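Local atomic coordinates of F420-dependent methylenetetrahydromethanopterin dehydrogenase (Methanopyrus kandleri, PDB entry 1QV9), a protein that catalyses the reversible, coenzyme F420-dependent reduction of methenyl-tetrahydromethanopterin to methylene-tetrahydromethanopterin on the pathway that makes methane from CO2. Residues 17-22 against 143-148; 101-106 against 118-123; 151-156 against 181-186. All coordinates share one frame; numbering follows the deposited sequence. Where two conformers were deposited one is given.

Contact 1: 17-22 against 143-148; sequences SMMMDM and DLMKVL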
loop_
_atom_site.group_PDB
_atom_site.type_symbol
_atom_site.label_atom_id
_atom_site.label_comp_id
_atom_site.label_asym_id
_atom_site.label_seq_id
_atom_site.Cartn_x
_atom_site.Cartn_y
_atom_site.Cartn_z
ATOM N N SER A 17 17.239 12.275 -21.308
ATOM C CA SER A 17 18.638 12.428 -21.696
ATOM C C SER A 17 19.550 11.589 -20.798
ATOM O O SER A 17 20.617 11.156 -21.233
ATOM C CB SER A 17 19.034 13.907 -21.757
ATOM O OG SER A 17 18.912 14.550 -20.506
HETATM N N MSE A 18 19.142 11.377 -19.543
HETATM C CA MSE A 18 19.932 10.551 -18.620
HETATM C C MSE A 18 20.118 9.168 -19.228
HETATM O O MSE A 18 21.235 8.646 -19.296
HETATM C CB MSE A 18 19.223 10.343 -17.261
HETATM C CG MSE A 18 19.237 11.526 -16.308
HETATM SE SE MSE A 18 18.668 11.037 -14.491
HETATM C CE MSE A 18 19.621 9.387 -14.317
HETATM N N MSE A 19 19.002 8.588 -19.676
HETATM C CA MSE A 19 18.959 7.223 -20.208
HETATM C C MSE A 19 19.111 6.946 -21.698
HETATM O O MSE A 19 19.410 5.806 -22.065
HETATM C CB MSE A 19 17.631 6.557 -19.785
HETATM C CG MSE A 19 17.557 6.037 -18.340
HETATM SE SE MSE A 19 18.325 4.307 -18.254
HETATM C CE MSE A 19 19.061 4.280 -16.482
HETATM N N MSE A 20 18.910 7.951 -22.540
HETATM C CA MSE A 20 18.913 7.754 -24.001
HETATM C C MSE A 20 19.924 6.822 -24.602
HETATM O O MSE A 20 19.530 5.914 -25.337
HETATM C CB MSE A 20 18.906 9.093 -24.751
HETATM C CG MSE A 20 20.076 9.995 -24.469
HETATM SE SE MSE A 20 19.803 11.705 -25.361
HETATM C CE MSE A 20 21.441 12.503 -24.871
ATOM N N ASP A 21 21.205 6.981 -24.258
ATOM C CA ASP A 21 22.194 6.104 -24.870
ATOM C C ASP A 21 22.142 4.682 -24.314
ATOM O O ASP A 21 22.309 3.703 -25.057
ATOM C CB ASP A 21 23.614 6.674 -24.707
ATOM C CG ASP A 21 23.950 7.042 -23.251
ATOM O OD1 ASP A 21 23.222 7.876 -22.673
ATOM O OD2 ASP A 21 24.932 6.486 -22.688
HETATM N N MSE A 22 21.894 4.545 -23.017
HETATM C CA MSE A 22 21.887 3.213 -22.442
HETATM C C MSE A 22 20.721 2.348 -22.878
HETATM O O MSE A 22 20.808 1.115 -22.832
HETATM C CB MSE A 22 21.986 3.302 -20.922
HETATM C CG MSE A 22 23.307 3.930 -20.565
HETATM SE SE MSE A 22 23.654 4.013 -18.694
HETATM C CE MSE A 22 22.560 5.493 -18.234
ATOM N N ASP A 143 11.682 8.811 -9.540
ATOM C CA ASP A 143 10.285 8.678 -9.843
ATOM C C ASP A 143 10.012 8.915 -11.323
ATOM O O ASP A 143 9.226 8.157 -11.934
ATOM C CB ASP A 143 9.460 9.650 -8.985
ATOM C CG ASP A 143 9.315 9.168 -7.549
ATOM O OD1 ASP A 143 9.389 7.934 -7.291
ATOM O OD2 ASP A 143 9.113 10.027 -6.656
ATOM N N LEU A 144 10.625 9.955 -11.889
ATOM C CA LEU A 144 10.427 10.242 -13.311
ATOM C C LEU A 144 10.943 9.084 -14.174
ATOM O O LEU A 144 10.274 8.698 -15.136
ATOM C CB LEU A 144 11.110 11.571 -13.644
ATOM C CG LEU A 144 11.131 11.938 -15.123
ATOM C CD1 LEU A 144 9.722 12.057 -15.681
ATOM C CD2 LEU A 144 11.881 13.294 -15.286
HETATM N N MSE A 145 12.107 8.519 -13.812
HETATM C CA MSE A 145 12.655 7.381 -14.590
HETATM C C MSE A 145 11.680 6.207 -14.548
HETATM O O MSE A 145 11.450 5.522 -15.580
HETATM C CB MSE A 145 14.016 6.963 -14.016
HETATM C CG MSE A 145 14.673 5.890 -14.856
HETATM SE SE MSE A 145 16.462 5.501 -14.131
HETATM C CE MSE A 145 17.182 7.309 -14.286
ATOM N N LYS A 146 11.102 5.939 -13.377
ATOM C CA LYS A 146 10.140 4.831 -13.275
ATOM C C LYS A 146 8.936 5.117 -14.192
ATOM O O LYS A 146 8.432 4.235 -14.894
ATOM C CB LYS A 146 9.684 4.675 -11.808
ATOM C CG LYS A 146 8.563 3.698 -11.565
ATOM C CD LYS A 146 8.876 2.334 -12.130
ATOM C CE LYS A 146 7.793 1.348 -11.741
ATOM N NZ LYS A 146 8.000 0.016 -12.325
ATOM N N VAL A 147 8.446 6.357 -14.168
ATOM C CA VAL A 147 7.321 6.693 -15.033
ATOM C C VAL A 147 7.669 6.498 -16.506
ATOM O O VAL A 147 6.934 5.815 -17.232
ATOM C CB VAL A 147 6.897 8.169 -14.791
ATOM C CG1 VAL A 147 5.875 8.632 -15.893
ATOM C CG2 VAL A 147 6.292 8.302 -13.407
ATOM N N LEU A 148 8.776 7.077 -16.949
ATOM C CA LEU A 148 9.126 6.983 -18.377
ATOM C C LEU A 148 9.403 5.546 -18.822
ATOM O O LEU A 148 9.115 5.172 -19.975
ATOM C CB LEU A 148 10.314 7.907 -18.695
ATOM C CG LEU A 148 10.013 9.382 -18.381
ATOM C CD1 LEU A 148 11.219 10.210 -18.708
ATOM C CD2 LEU A 148 8.822 9.871 -19.233
#
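Met18, whose side chain meets Met145, points its carbonyl O away from Met145 and gives it weakly to Lys10 NZ, an ammonium that also holds Ser17 O and forms a salt bridge with Asp21 OD1. That grip pins the end of helix 15-19 to strand 4-10, while Met18 and Met19 reach out to helix 134-150. Both segments carry selenomethionine, with SE in the place of sulfur. Met145 stretches across with CG anti to its backbone N (chi1 -175°) and bends only at its last torsion, which turns SE to Met19 and CE to Met18. Its chain crosses each of theirs at about a right angle. In the conformer modelled, Met19 CE lies 3.7 Å from Met145 SE. The methyls of Met18 and Met145 are modelled too close for van der Waals contact; with Met18 and Met19 each deposited in two conformers, that approach is doubtful and the exact spacings uncertain. Phe154 packs on both Met19 and Met145, and Met18 of the second subunit packs on Met18 and Met145, so the cluster continues into that subunit. With no hydrogen bond joining the segments, cohesion rests on dispersion between flexible, polarisable selenomethionine chains, which can fit one another without fixed directions.

Contact 2: 101-106 against 118-123; sequences PGLKVK and LVKPDA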
loop_
_atom_site.group_PDB
_atom_site.type_symbol
_atom_site.label_atom_id
_atom_site.label_comp_id
_atom_site.label_asym_id
_atom_site.label_seq_id
_atom_site.Cartn_x
_atom_site.Cartn_y
_atom_site.Cartn_z
ATOM N N PRO A 101 8.634 22.462 -23.617
ATOM C CA PRO A 101 9.008 23.820 -24.044
ATOM C C PRO A 101 9.658 23.846 -25.439
ATOM O O PRO A 101 9.679 24.876 -26.103
ATOM C CB PRO A 101 9.964 24.262 -22.944
ATOM C CG PRO A 101 9.411 23.562 -21.733
ATOM C CD PRO A 101 9.119 22.197 -22.247
ATOM N N GLY A 102 10.215 22.724 -25.881
ATOM C CA GLY A 102 10.801 22.653 -27.201
ATOM C C GLY A 102 9.763 22.812 -28.316
ATOM O O GLY A 102 10.154 23.098 -29.454
ATOM N N LEU A 103 8.471 22.615 -28.020
ATOM C CA LEU A 103 7.432 22.758 -29.056
ATOM C C LEU A 103 7.490 24.123 -29.707
ATOM O O LEU A 103 7.146 24.274 -30.882
ATOM C CB LEU A 103 6.040 22.540 -28.467
ATOM C CG LEU A 103 5.764 21.067 -28.180
ATOM C CD1 LEU A 103 4.517 20.948 -27.295
ATOM C CD2 LEU A 103 5.599 20.305 -29.487
ATOM N N LYS A 104 7.903 25.112 -28.929
ATOM C CA LYS A 104 8.034 26.487 -29.423
ATOM C C LYS A 104 8.998 26.623 -30.608
ATOM O O LYS A 104 8.856 27.540 -31.426
ATOM C CB LYS A 104 8.525 27.395 -28.294
ATOM C CG LYS A 104 7.502 27.630 -27.190
ATOM C CD LYS A 104 8.110 28.349 -25.997
ATOM C CE LYS A 104 8.978 27.392 -25.173
ATOM N NZ LYS A 104 9.810 28.094 -24.186
ATOM N N VAL A 105 9.986 25.737 -30.715
ATOM C CA VAL A 105 10.950 25.835 -31.807
ATOM C C VAL A 105 10.934 24.655 -32.774
ATOM O O VAL A 105 11.905 24.364 -33.463
ATOM C CB VAL A 105 12.391 26.088 -31.260
ATOM C CG1 VAL A 105 12.451 27.451 -30.611
ATOM C CG2 VAL A 105 12.778 25.020 -30.211
ATOM N N LYS A 106 9.795 23.986 -32.837
ATOM C CA LYS A 106 9.636 22.865 -33.725
ATOM C C LYS A 106 9.885 23.324 -35.171
ATOM O O LYS A 106 10.596 22.664 -35.932
ATOM C CB LYS A 106 8.207 22.316 -33.574
ATOM C CG LYS A 106 8.000 20.934 -34.129
ATOM C CD LYS A 106 6.590 20.391 -33.796
ATOM C CE LYS A 106 5.529 20.933 -34.752
ATOM N NZ LYS A 106 5.828 20.683 -36.198
ATOM N N LEU A 118 10.458 15.165 -28.544
ATOM C CA LEU A 118 10.068 16.021 -27.429
ATOM C C LEU A 118 9.182 15.203 -26.495
ATOM O O LEU A 118 8.138 14.720 -26.897
ATOM C CB LEU A 118 9.322 17.251 -27.943
ATOM C CG LEU A 118 10.196 18.100 -28.882
ATOM C CD1 LEU A 118 9.398 19.314 -29.330
ATOM C CD2 LEU A 118 11.470 18.574 -28.132
ATOM N N VAL A 119 9.608 15.030 -25.245
ATOM C CA VAL A 119 8.879 14.215 -24.298
ATOM C C VAL A 119 8.136 15.119 -23.322
ATOM O O VAL A 119 8.729 15.664 -22.368
ATOM C CB VAL A 119 9.889 13.284 -23.562
ATOM C CG1 VAL A 119 9.162 12.326 -22.627
ATOM C CG2 VAL A 119 10.658 12.485 -24.616
ATOM N N LYS A 120 6.830 15.280 -23.546
ATOM C CA LYS A 120 6.068 16.189 -22.683
ATOM C C LYS A 120 6.020 15.773 -21.211
ATOM O O LYS A 120 6.056 16.598 -20.318
ATOM C CB LYS A 120 4.653 16.437 -23.262
ATOM C CG LYS A 120 4.731 16.967 -24.681
ATOM C CD LYS A 120 3.367 17.375 -25.274
ATOM C CE LYS A 120 2.965 18.739 -24.750
ATOM N NZ LYS A 120 1.668 19.196 -25.342
ATOM N N PRO A 121 5.961 14.460 -20.935
ATOM C CA PRO A 121 5.933 14.120 -19.505
ATOM C C PRO A 121 7.290 14.246 -18.765
ATOM O O PRO A 121 7.339 14.026 -17.539
ATOM C CB PRO A 121 5.428 12.678 -19.458
ATOM C CG PRO A 121 5.367 12.201 -20.889
ATOM C CD PRO A 121 5.416 13.393 -21.791
ATOM N N ASP A 122 8.359 14.601 -19.482
ATOM C CA ASP A 122 9.698 14.745 -18.867
ATOM C C ASP A 122 9.712 16.135 -18.272
ATOM O O ASP A 122 10.344 17.062 -18.796
ATOM C CB ASP A 122 10.763 14.613 -19.959
ATOM C CG ASP A 122 12.083 14.116 -19.436
ATOM O OD1 ASP A 122 12.437 14.497 -18.296
ATOM O OD2 ASP A 122 12.788 13.371 -20.174
ATOM N N ALA A 123 9.042 16.244 -17.139
ATOM C CA ALA A 123 8.799 17.529 -16.487
ATOM C C ALA A 123 9.897 18.169 -15.664
ATOM O O ALA A 123 10.625 17.505 -14.949
ATOM C CB ALA A 123 7.557 17.367 -15.604
#
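Leu118, which packs on Gly102 and Leu103, sits near the end of strand 115-119, the second strand of a beta-alpha-beta crossover in the six-stranded parallel sheet. The crossover leaves strand 94-99 through a 3-10 segment that takes in 101-104, runs along helix 106-111 and returns in this strand, so the contact folds the start of the connection over the strand at its close. Leu118 points its side chain at the 3-10 segment. Its CD1 makes the closest approaches, 3.7 Å from Gly102 C and equally near Leu103 N, while a CB on Gly102 would run into Leu118 CD2. Leu103 adds its CD2 methyl at 3.9 Å from CD1 of Leu118, the two side chains meeting at a slant. Val119 then opens a type I turn that ends at Asp122. Within it Lys120 bends at chi3 (79°) and crosses Leu103 at about a right angle. Its CE, with NZ just beyond, packs 3.7 Å from Leu103 CD1, while the ammonium also has a long, weak ion pair with Glu211. Asp122, the centre of an inverse gamma turn, spreads its carboxylate over the start of helix 15-19, OD1 taking Gly15 N and OD2 taking Thr16 N. The type I turn is closed by Asp122 N bonding to Val119 O at 3.1 Å.

Contact 3: 151-156 against 181-186; sequences TGVFRV and LVIDRN
Val153 opens helix 153-169 right after Gly152, which, with positive phi (97°), is the first residue to leave the preceding helix and stands at the N-cap position of the next; Val153 CA comes within 7.6 Å of Ile183 CA on strand 180-183, outermost in the sheet of this chain. The helix lies against one face of the parallel sheet, with Val153 and Val156, nearly one turn apart, both aimed at the strand. Ile183 serves both through its two branches. With CG2 anti to the backbone N and CG1 beside it (chi1 -59°), the CG2 methyl settles 4.1 Å from Val153 CG1 and equally far from Val153 CG2, while the longer arm carries CD1 to 3.7 Å from Val156 CG1. The Val156 and Ile183 side chains slide past each other in opposite directions. Leu181 reaches the same methyl of Val156 more loosely. Replacing Ile183 by an alanine would probably leave Val156 CG1 without its closest neighbour on the strand and open a gap beneath both valines. Arg155 and Arg185 pair with Glu193 and Glu208 of this chain, and also with Asp133 of the second subunit and Glu219 of the third, respectively. No hydrogen bond joins the two segments; their aliphatic contact rests on dispersion and burial of branched side chains.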
loop_
_atom_site.group_PDB
_atom_site.type_symbol
_atom_site.label_atom_id
_atom_site.label_comp_id
_atom_site.label_asym_id
_atom_site.label_seq_id
_atom_site.Cartn_x
_atom_site.Cartn_y
_atom_site.Cartn_z
ATOM N N THR A 151 5.807 3.131 -18.249
ATOM C CA THR A 151 4.663 3.486 -19.118
ATOM C C THR A 151 4.972 3.124 -20.566
ATOM O O THR A 151 4.055 3.113 -21.411
ATOM C CB THR A 151 4.361 4.994 -19.068
ATOM O OG1 THR A 151 5.511 5.710 -19.526
ATOM C CG2 THR A 151 3.933 5.398 -17.634
ATOM N N GLY A 152 6.238 2.826 -20.854
ATOM C CA GLY A 152 6.613 2.488 -22.219
ATOM C C GLY A 152 7.178 3.637 -23.026
ATOM O O GLY A 152 7.544 3.454 -24.196
ATOM N N VAL A 153 7.289 4.833 -22.431
ATOM C CA VAL A 153 7.843 5.954 -23.171
ATOM C C VAL A 153 9.279 5.673 -23.643
ATOM O O VAL A 153 9.645 6.039 -24.760
ATOM C CB VAL A 153 7.831 7.266 -22.319
ATOM C CG1 VAL A 153 8.697 8.360 -22.975
ATOM C CG2 VAL A 153 6.386 7.724 -22.155
ATOM N N PHE A 154 10.094 5.028 -22.790
ATOM C CA PHE A 154 11.470 4.744 -23.188
ATOM C C PHE A 154 11.512 3.735 -24.347
ATOM O O PHE A 154 12.508 3.724 -25.079
ATOM C CB PHE A 154 12.295 4.209 -21.989
ATOM C CG PHE A 154 12.780 5.287 -21.032
ATOM C CD1 PHE A 154 13.154 4.941 -19.748
ATOM C CD2 PHE A 154 12.857 6.607 -21.418
ATOM C CE1 PHE A 154 13.612 5.903 -18.846
ATOM C CE2 PHE A 154 13.315 7.588 -20.500
ATOM C CZ PHE A 154 13.685 7.213 -19.235
ATOM N N ARG A 155 10.486 2.900 -24.481
ATOM C CA ARG A 155 10.503 1.950 -25.596
ATOM C C ARG A 155 10.281 2.719 -26.895
ATOM O O ARG A 155 10.798 2.334 -27.943
ATOM C CB ARG A 155 9.447 0.839 -25.446
ATOM C CG ARG A 155 9.899 -0.480 -26.127
ATOM C CD ARG A 155 8.866 -1.553 -26.055
ATOM N NE ARG A 155 8.397 -1.862 -24.706
ATOM C CZ ARG A 155 9.064 -2.591 -23.824
ATOM N NH1 ARG A 155 8.545 -2.804 -22.637
ATOM N NH2 ARG A 155 10.227 -3.114 -24.139
ATOM N N VAL A 156 9.503 3.800 -26.865
ATOM C CA VAL A 156 9.301 4.602 -28.071
ATOM C C VAL A 156 10.655 5.211 -28.501
ATOM O O VAL A 156 11.002 5.278 -29.691
ATOM C CB VAL A 156 8.320 5.770 -27.807
ATOM C CG1 VAL A 156 8.145 6.609 -29.050
ATOM C CG2 VAL A 156 6.953 5.211 -27.358
ATOM N N LEU A 181 9.157 13.553 -33.407
ATOM C CA LEU A 181 8.214 12.957 -32.471
ATOM C C LEU A 181 7.896 13.806 -31.274
ATOM O O LEU A 181 8.779 14.434 -30.704
ATOM C CB LEU A 181 8.757 11.626 -31.938
ATOM C CG LEU A 181 8.974 10.472 -32.904
ATOM C CD1 LEU A 181 9.587 9.309 -32.146
ATOM C CD2 LEU A 181 7.631 10.054 -33.541
ATOM N N VAL A 182 6.622 13.809 -30.899
ATOM C CA VAL A 182 6.180 14.525 -29.709
ATOM C C VAL A 182 5.414 13.471 -28.926
ATOM O O VAL A 182 4.364 12.960 -29.361
ATOM C CB VAL A 182 5.271 15.721 -30.056
ATOM C CG1 VAL A 182 4.808 16.384 -28.808
ATOM C CG2 VAL A 182 6.024 16.716 -30.914
ATOM N N ILE A 183 5.955 13.140 -27.761
ATOM C CA ILE A 183 5.390 12.095 -26.930
ATOM C C ILE A 183 4.610 12.616 -25.745
ATOM O O ILE A 183 5.042 13.539 -25.031
ATOM C CB ILE A 183 6.534 11.170 -26.398
ATOM C CG1 ILE A 183 7.283 10.555 -27.592
ATOM C CG2 ILE A 183 5.976 10.084 -25.440
ATOM C CD1 ILE A 183 8.590 9.836 -27.206
ATOM N N ASP A 184 3.445 12.023 -25.557
ATOM C CA ASP A 184 2.604 12.339 -24.423
ATOM C C ASP A 184 1.656 11.211 -24.098
ATOM O O ASP A 184 1.782 10.100 -24.648
ATOM C CB ASP A 184 1.885 13.677 -24.612
ATOM C CG ASP A 184 0.787 13.642 -25.691
ATOM O OD1 ASP A 184 0.514 12.571 -26.272
ATOM O OD2 ASP A 184 0.192 14.715 -25.952
ATOM N N ARG A 185 0.743 11.467 -23.164
ATOM C CA ARG A 185 -0.230 10.482 -22.738
ATOM C C ARG A 185 -0.902 9.740 -23.898
ATOM O O ARG A 185 -0.988 8.500 -23.898
ATOM C CB ARG A 185 -1.279 11.196 -21.871
ATOM C CG ARG A 185 -2.389 10.312 -21.380
ATOM C CD ARG A 185 -3.749 10.790 -21.798
ATOM N NE ARG A 185 -4.044 12.184 -21.474
ATOM C CZ ARG A 185 -4.980 12.870 -22.130
ATOM N NH1 ARG A 185 -5.242 14.130 -21.821
ATOM N NH2 ARG A 185 -5.622 12.297 -23.130
ATOM N N ASN A 186 -1.330 10.479 -24.920
ATOM C CA ASN A 186 -2.014 9.824 -26.024
ATOM C C ASN A 186 -1.163 8.948 -26.913
ATOM O O ASN A 186 -1.686 8.113 -27.643
ATOM C CB ASN A 186 -2.799 10.839 -26.858
ATOM C CG ASN A 186 -4.074 11.315 -26.133
ATOM O OD1 ASN A 186 -4.570 10.640 -25.208
ATOM N ND2 ASN A 186 -4.612 12.468 -26.560
#

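In the fold
Contacts 2 and 3 share the sheet: their strands are neighbours, joined by backbone hydrogen bonds from Ile183 N to Leu118 O and from Leu118 N to Leu181 O, both 2.8 Å. They take its two faces. Leu118 and Val182 look toward Leu103, whereas Val119 and Ile183 look toward helix 153-169. The centres of contacts 2 and 3 are about 12 Å apart. Contact 1 lies about 12 Å from contact 3, centre to centre, and is linked to it by a probable backbone hydrogen bond from Phe154 N to Leu148 O (3.0 Å) where helix 134-150 gives way to the next. The centres of contacts 1 and 2 are about 15 Å apart, with Leu144 and Leu148 packing against Asp122. Contacts 1 and 3 both reach the second subunit, tying this core to the hexamer, a trimer of dimers.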